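Local coordinates for protein beta-lactamase (Sebaldella termitidis, PDB 6N1N) that probably hydrolyses beta-lactam antibiotics to substituted beta-amino acids, as a class D beta-lactamase, at residues R81-L92 / E97-M105. Numbering follows the deposited sequence. Where two conformers were deposited one is given.
Sequences RYIENWNKDLNL and EYSALWFYM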
loop_
_atom_site.group_PDB
_atom_site.type_symbol
_atom_site.label_atom_id
_atom_site.label_comp_id
_atom_site.label_asym_id
_atom_site.label_seq_id
_atom_site.Cartn_x
_atom_site.Cartn_y
_atom_site.Cartn_z
ATOM N N ARG A 81 -4.843 -18.701 -14.431
ATOM C CA ARG A 81 -3.907 -18.414 -13.355
ATOM C C ARG A 81 -4.538 -18.874 -12.047
ATOM O O ARG A 81 -5.712 -19.256 -12.017
ATOM C CB ARG A 81 -3.550 -16.926 -13.339
ATOM C CG ARG A 81 -2.834 -16.507 -14.590
ATOM C CD ARG A 81 -2.429 -15.013 -14.532
ATOM N NE ARG A 81 -1.535 -14.687 -15.638
ATOM C CZ ARG A 81 -1.944 -14.382 -16.860
ATOM N NH1 ARG A 81 -3.235 -14.349 -17.151
ATOM N NH2 ARG A 81 -1.051 -14.134 -17.810
ATOM N N TYR A 82 -3.767 -18.845 -10.960
ATOM C CA TYR A 82 -4.171 -19.606 -9.779
ATOM C C TYR A 82 -5.268 -18.944 -8.939
ATOM O O TYR A 82 -5.813 -19.610 -8.051
ATOM C CB TYR A 82 -2.946 -19.933 -8.914
ATOM C CG TYR A 82 -2.227 -18.758 -8.316
ATOM C CD1 TYR A 82 -2.736 -18.131 -7.200
ATOM C CD2 TYR A 82 -1.017 -18.322 -8.828
ATOM C CE1 TYR A 82 -2.104 -17.051 -6.637
ATOM C CE2 TYR A 82 -0.356 -17.248 -8.262
ATOM C CZ TYR A 82 -0.908 -16.620 -7.155
ATOM O OH TYR A 82 -0.263 -15.553 -6.571
ATOM N N ILE A 83 -5.633 -17.685 -9.194
ATOM C CA ILE A 83 -6.781 -17.037 -8.555
ATOM C C ILE A 83 -7.881 -16.922 -9.598
ATOM O O ILE A 83 -7.702 -16.241 -10.614
ATOM C CB ILE A 83 -6.441 -15.637 -8.009
ATOM C CG1 ILE A 83 -5.316 -15.672 -6.977
ATOM C CG2 ILE A 83 -7.672 -14.986 -7.388
ATOM C CD1 ILE A 83 -5.638 -16.485 -5.737
ATOM N N GLU A 84 -9.050 -17.538 -9.334
ATOM C CA GLU A 84 -10.094 -17.583 -10.356
ATOM C C GLU A 84 -10.579 -16.184 -10.738
ATOM O O GLU A 84 -10.887 -15.930 -11.905
ATOM C CB GLU A 84 -11.280 -18.435 -9.888
ATOM C CG GLU A 84 -11.168 -19.921 -10.206
ATOM C CD GLU A 84 -10.954 -20.219 -11.686
ATOM O OE1 GLU A 84 -11.301 -19.377 -12.546
ATOM O OE2 GLU A 84 -10.424 -21.310 -11.982
ATOM N N ASN A 85 -10.675 -15.266 -9.770
ATOM C CA ASN A 85 -11.122 -13.916 -10.089
ATOM C C ASN A 85 -10.191 -13.215 -11.090
ATOM O O ASN A 85 -10.577 -12.185 -11.651
ATOM C CB ASN A 85 -11.211 -13.059 -8.826
ATOM C CG ASN A 85 -12.512 -13.249 -8.060
ATOM O OD1 ASN A 85 -13.525 -13.626 -8.618
ATOM N ND2 ASN A 85 -12.467 -12.989 -6.767
ATOM N N TRP A 86 -8.970 -13.724 -11.286
ATOM C CA TRP A 86 -8.059 -13.143 -12.272
ATOM C C TRP A 86 -8.361 -13.593 -13.689
ATOM O O TRP A 86 -7.836 -13.013 -14.635
ATOM C CB TRP A 86 -6.601 -13.530 -11.990
ATOM C CG TRP A 86 -6.015 -12.977 -10.724
ATOM C CD1 TRP A 86 -6.564 -12.029 -9.907
ATOM C CD2 TRP A 86 -4.777 -13.355 -10.122
ATOM N NE1 TRP A 86 -5.736 -11.794 -8.843
ATOM C CE2 TRP A 86 -4.629 -12.590 -8.953
ATOM C CE3 TRP A 86 -3.771 -14.283 -10.462
ATOM C CZ2 TRP A 86 -3.529 -12.718 -8.108
ATOM C CZ3 TRP A 86 -2.673 -14.394 -9.623
ATOM C CH2 TRP A 86 -2.557 -13.621 -8.468
ATOM N N ASN A 87 -9.153 -14.649 -13.851
ATOM C CA ASN A 87 -9.270 -15.346 -15.128
ATOM C C ASN A 87 -10.456 -14.818 -15.941
ATOM O O ASN A 87 -11.359 -15.558 -16.357
ATOM C CB ASN A 87 -9.389 -16.845 -14.873
ATOM C CG ASN A 87 -8.123 -17.448 -14.285
ATOM O OD1 ASN A 87 -7.014 -16.987 -14.565
ATOM N ND2 ASN A 87 -8.278 -18.483 -13.475
ATOM N N LYS A 88 -10.421 -13.510 -16.192
ATOM C CA LYS A 88 -11.445 -12.797 -16.945
ATOM C C LYS A 88 -10.914 -11.408 -17.262
ATOM O O LYS A 88 -9.937 -10.960 -16.664
ATOM C CB LYS A 88 -12.744 -12.687 -16.157
ATOM C CG LYS A 88 -12.584 -12.009 -14.824
ATOM C CD LYS A 88 -13.870 -12.049 -14.009
ATOM C CE LYS A 88 -13.616 -11.641 -12.562
ATOM N NZ LYS A 88 -14.864 -11.267 -11.827
ATOM N N ASP A 89 -11.568 -10.733 -18.213
ATOM C CA ASP A 89 -11.248 -9.330 -18.448
ATOM C C ASP A 89 -11.466 -8.571 -17.142
ATOM O O ASP A 89 -12.412 -8.852 -16.393
ATOM C CB ASP A 89 -12.122 -8.740 -19.556
ATOM C CG ASP A 89 -11.838 -9.336 -20.931
ATOM O OD1 ASP A 89 -10.824 -10.060 -21.119
ATOM O OD2 ASP A 89 -12.655 -9.069 -21.838
ATOM N N LEU A 90 -10.577 -7.620 -16.852
ATOM C CA LEU A 90 -10.651 -6.853 -15.622
ATOM C C LEU A 90 -10.481 -5.374 -15.905
ATOM O O LEU A 90 -9.672 -4.981 -16.747
ATOM C CB LEU A 90 -9.565 -7.281 -14.611
ATOM C CG LEU A 90 -9.555 -8.711 -14.097
ATOM C CD1 LEU A 90 -8.299 -9.010 -13.282
ATOM C CD2 LEU A 90 -10.784 -8.988 -13.232
ATOM N N ASN A 91 -11.230 -4.557 -15.180
ATOM C CA ASN A 91 -11.005 -3.126 -15.153
ATOM C C ASN A 91 -10.145 -2.756 -13.942
ATOM O O ASN A 91 -9.801 -3.592 -13.102
ATOM C CB ASN A 91 -12.337 -2.370 -15.174
ATOM C CG ASN A 91 -13.204 -2.642 -13.957
ATOM O OD1 ASN A 91 -12.719 -2.732 -12.830
ATOM N ND2 ASN A 91 -14.516 -2.770 -14.190
ATOM N N LEU A 92 -9.781 -1.473 -13.862
ATOM C CA LEU A 92 -8.861 -1.021 -12.813
ATOM C C LEU A 92 -9.428 -1.256 -11.418
ATOM O O LEU A 92 -8.689 -1.640 -10.498
ATOM C CB LEU A 92 -8.543 0.458 -13.009
ATOM C CG LEU A 92 -7.582 1.109 -12.036
ATOM C CD1 LEU A 92 -6.147 0.635 -12.255
ATOM C CD2 LEU A 92 -7.653 2.613 -12.162
ATOM N N GLU A 97 -8.906 -4.465 -6.500
ATOM C CA GLU A 97 -9.551 -5.249 -5.456
ATOM C C GLU A 97 -8.980 -6.657 -5.373
ATOM O O GLU A 97 -8.728 -7.169 -4.274
ATOM C CB GLU A 97 -11.047 -5.301 -5.714
ATOM C CG GLU A 97 -11.788 -6.166 -4.719
ATOM C CD GLU A 97 -13.288 -6.154 -4.945
ATOM O OE1 GLU A 97 -13.777 -5.205 -5.604
ATOM O OE2 GLU A 97 -13.965 -7.096 -4.460
ATOM N N TYR A 98 -8.758 -7.288 -6.517
ATOM C CA TYR A 98 -8.278 -8.659 -6.599
ATOM C C TYR A 98 -6.760 -8.773 -6.582
ATOM O O TYR A 98 -6.239 -9.894 -6.607
ATOM C CB TYR A 98 -8.774 -9.323 -7.892
ATOM C CG TYR A 98 -10.254 -9.360 -8.079
ATOM C CD1 TYR A 98 -11.114 -9.489 -6.997
ATOM C CD2 TYR A 98 -10.804 -9.272 -9.355
ATOM C CE1 TYR A 98 -12.489 -9.522 -7.190
ATOM C CE2 TYR A 98 -12.153 -9.310 -9.553
ATOM C CZ TYR A 98 -12.994 -9.438 -8.470
ATOM O OH TYR A 98 -14.341 -9.470 -8.708
ATOM N N SER A 99 -6.058 -7.642 -6.611
ATOM C CA SER A 99 -4.603 -7.633 -6.685
ATOM C C SER A 99 -4.128 -8.446 -7.889
ATOM O O SER A 99 -3.237 -9.292 -7.790
ATOM C CB SER A 99 -4.012 -8.153 -5.383
ATOM O OG SER A 99 -4.539 -7.389 -4.307
ATOM N N ALA A 100 -4.725 -8.154 -9.042
ATOM C CA ALA A 100 -4.445 -8.886 -10.282
ATOM C C ALA A 100 -3.145 -8.388 -10.902
ATOM O O ALA A 100 -3.120 -7.402 -11.640
ATOM C CB ALA A 100 -5.606 -8.752 -11.258
ATOM N N LEU A 101 -2.047 -9.092 -10.609
ATOM C CA LEU A 101 -0.743 -8.676 -11.103
ATOM C C LEU A 101 -0.738 -8.553 -12.617
ATOM O O LEU A 101 -0.169 -7.602 -13.158
ATOM C CB LEU A 101 0.333 -9.657 -10.630
ATOM C CG LEU A 101 1.744 -9.332 -11.130
ATOM C CD1 LEU A 101 2.292 -7.992 -10.616
ATOM C CD2 LEU A 101 2.682 -10.476 -10.754
ATOM N N TRP A 102 -1.397 -9.481 -13.334
ATOM C CA TRP A 102 -1.300 -9.458 -14.792
ATOM C C TRP A 102 -1.782 -8.135 -15.378
ATOM O O TRP A 102 -1.217 -7.650 -16.370
ATOM C CB TRP A 102 -2.050 -10.640 -15.425
ATOM C CG TRP A 102 -3.605 -10.609 -15.465
ATOM C CD1 TRP A 102 -4.451 -11.338 -14.664
ATOM C CD2 TRP A 102 -4.451 -9.868 -16.358
ATOM N NE1 TRP A 102 -5.760 -11.089 -14.999
ATOM C CE2 TRP A 102 -5.788 -10.196 -16.041
ATOM C CE3 TRP A 102 -4.212 -8.970 -17.409
ATOM C CZ2 TRP A 102 -6.872 -9.651 -16.723
ATOM C CZ3 TRP A 102 -5.284 -8.430 -18.072
ATOM C CH2 TRP A 102 -6.599 -8.759 -17.727
ATOM N N PHE A 103 -2.809 -7.527 -14.776
ATOM C CA PHE A 103 -3.362 -6.281 -15.277
ATOM C C PHE A 103 -2.352 -5.155 -15.142
ATOM O O PHE A 103 -2.149 -4.378 -16.088
ATOM C CB PHE A 103 -4.658 -5.987 -14.516
ATOM C CG PHE A 103 -5.298 -4.640 -14.793
ATOM C CD1 PHE A 103 -6.476 -4.559 -15.527
ATOM C CD2 PHE A 103 -4.791 -3.469 -14.230
ATOM C CE1 PHE A 103 -7.109 -3.351 -15.730
ATOM C CE2 PHE A 103 -5.421 -2.236 -14.453
ATOM C CZ PHE A 103 -6.567 -2.188 -15.196
ATOM N N TYR A 104 -1.672 -5.083 -13.999
ATOM C CA TYR A 104 -0.668 -4.042 -13.806
ATOM C C TYR A 104 0.583 -4.287 -14.638
ATOM O O TYR A 104 1.169 -3.333 -15.160
ATOM C CB TYR A 104 -0.377 -3.905 -12.318
ATOM C CG TYR A 104 -1.533 -3.232 -11.610
ATOM C CD1 TYR A 104 -1.635 -1.850 -11.558
ATOM C CD2 TYR A 104 -2.544 -3.982 -11.016
ATOM C CE1 TYR A 104 -2.721 -1.211 -10.917
ATOM C CE2 TYR A 104 -3.616 -3.372 -10.376
ATOM C CZ TYR A 104 -3.700 -1.984 -10.323
ATOM O OH TYR A 104 -4.776 -1.389 -9.681
HETATM N N MSE A 105 1.015 -5.541 -14.771
HETATM C CA MSE A 105 2.141 -5.868 -15.662
HETATM C C MSE A 105 1.835 -5.487 -17.114
HETATM O O MSE A 105 2.686 -4.932 -17.814
HETATM C CB MSE A 105 2.487 -7.356 -15.567
HETATM C CG MSE A 105 2.960 -7.770 -14.190
HETATM SE SE MSE A 105 3.527 -9.653 -14.134
HETATM C CE MSE A 105 1.876 -10.534 -14.572
#
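Two indole N-H groups, of Trp86 and Trp102, each bond a backbone carbonyl of the other segment. Trp102 NE1 donates to Trp86 O at 2.9 Å, in the carbonyl plane and on a lone pair, but the bond is bent. Trp86 NE1 donates to Tyr98 O at 3.0 Å. That bond is nearly straight at 178°, although the donor sits well above the carbonyl plane. The Trp86 indole lies between Ile83 CB on one face and Ala100 CA on the other. CG of Trp102 sits between its backbone N and carbonyl carbon (chi1 75°), which turns the ring to the 81-92 loop.

Leu90 fills the buried centre. Its CD1 presses on Ala100 CB at 3.4 Å, tighter than normal packing, and also meets the Trp102 ring. Its CD2 reaches the edge of the Tyr98 ring. Leu90 O lies at the edge of Phe103, 3.2 Å from CE1. Leu92 CD1 packs against Phe103 CE2 at 3.7 Å. The Leu92 side chain also touches Ser58 and Leu62 of helix 56-63.

Helix 92-98 ends in a Schellman motif at Ser99, and Ala100 occupies the N-cap position of helix 101-108. In the modelled conformer Ser99 OG hydrogen-bonds Lys189 NZ and lies near Ser51, the predicted acylated serine. The turn therefore borders the probable active site of this penicillin-binding transpeptidase-type fold.

The outer side is partly solvent-exposed. Asn85 CB makes a CH-pi contact over the Tyr98 face, and its amide stacks on the same ring, planes 20° apart. Lys88 and Arg81 pack more loosely. Lys88 NZ only approaches Tyr98 OH, at 3.6 Å. Trp102 CB sits over the face of the Arg81 guanidinium, 4.0 Å from CZ, while Arg81 NH2 forms a salt bridge with Asp77.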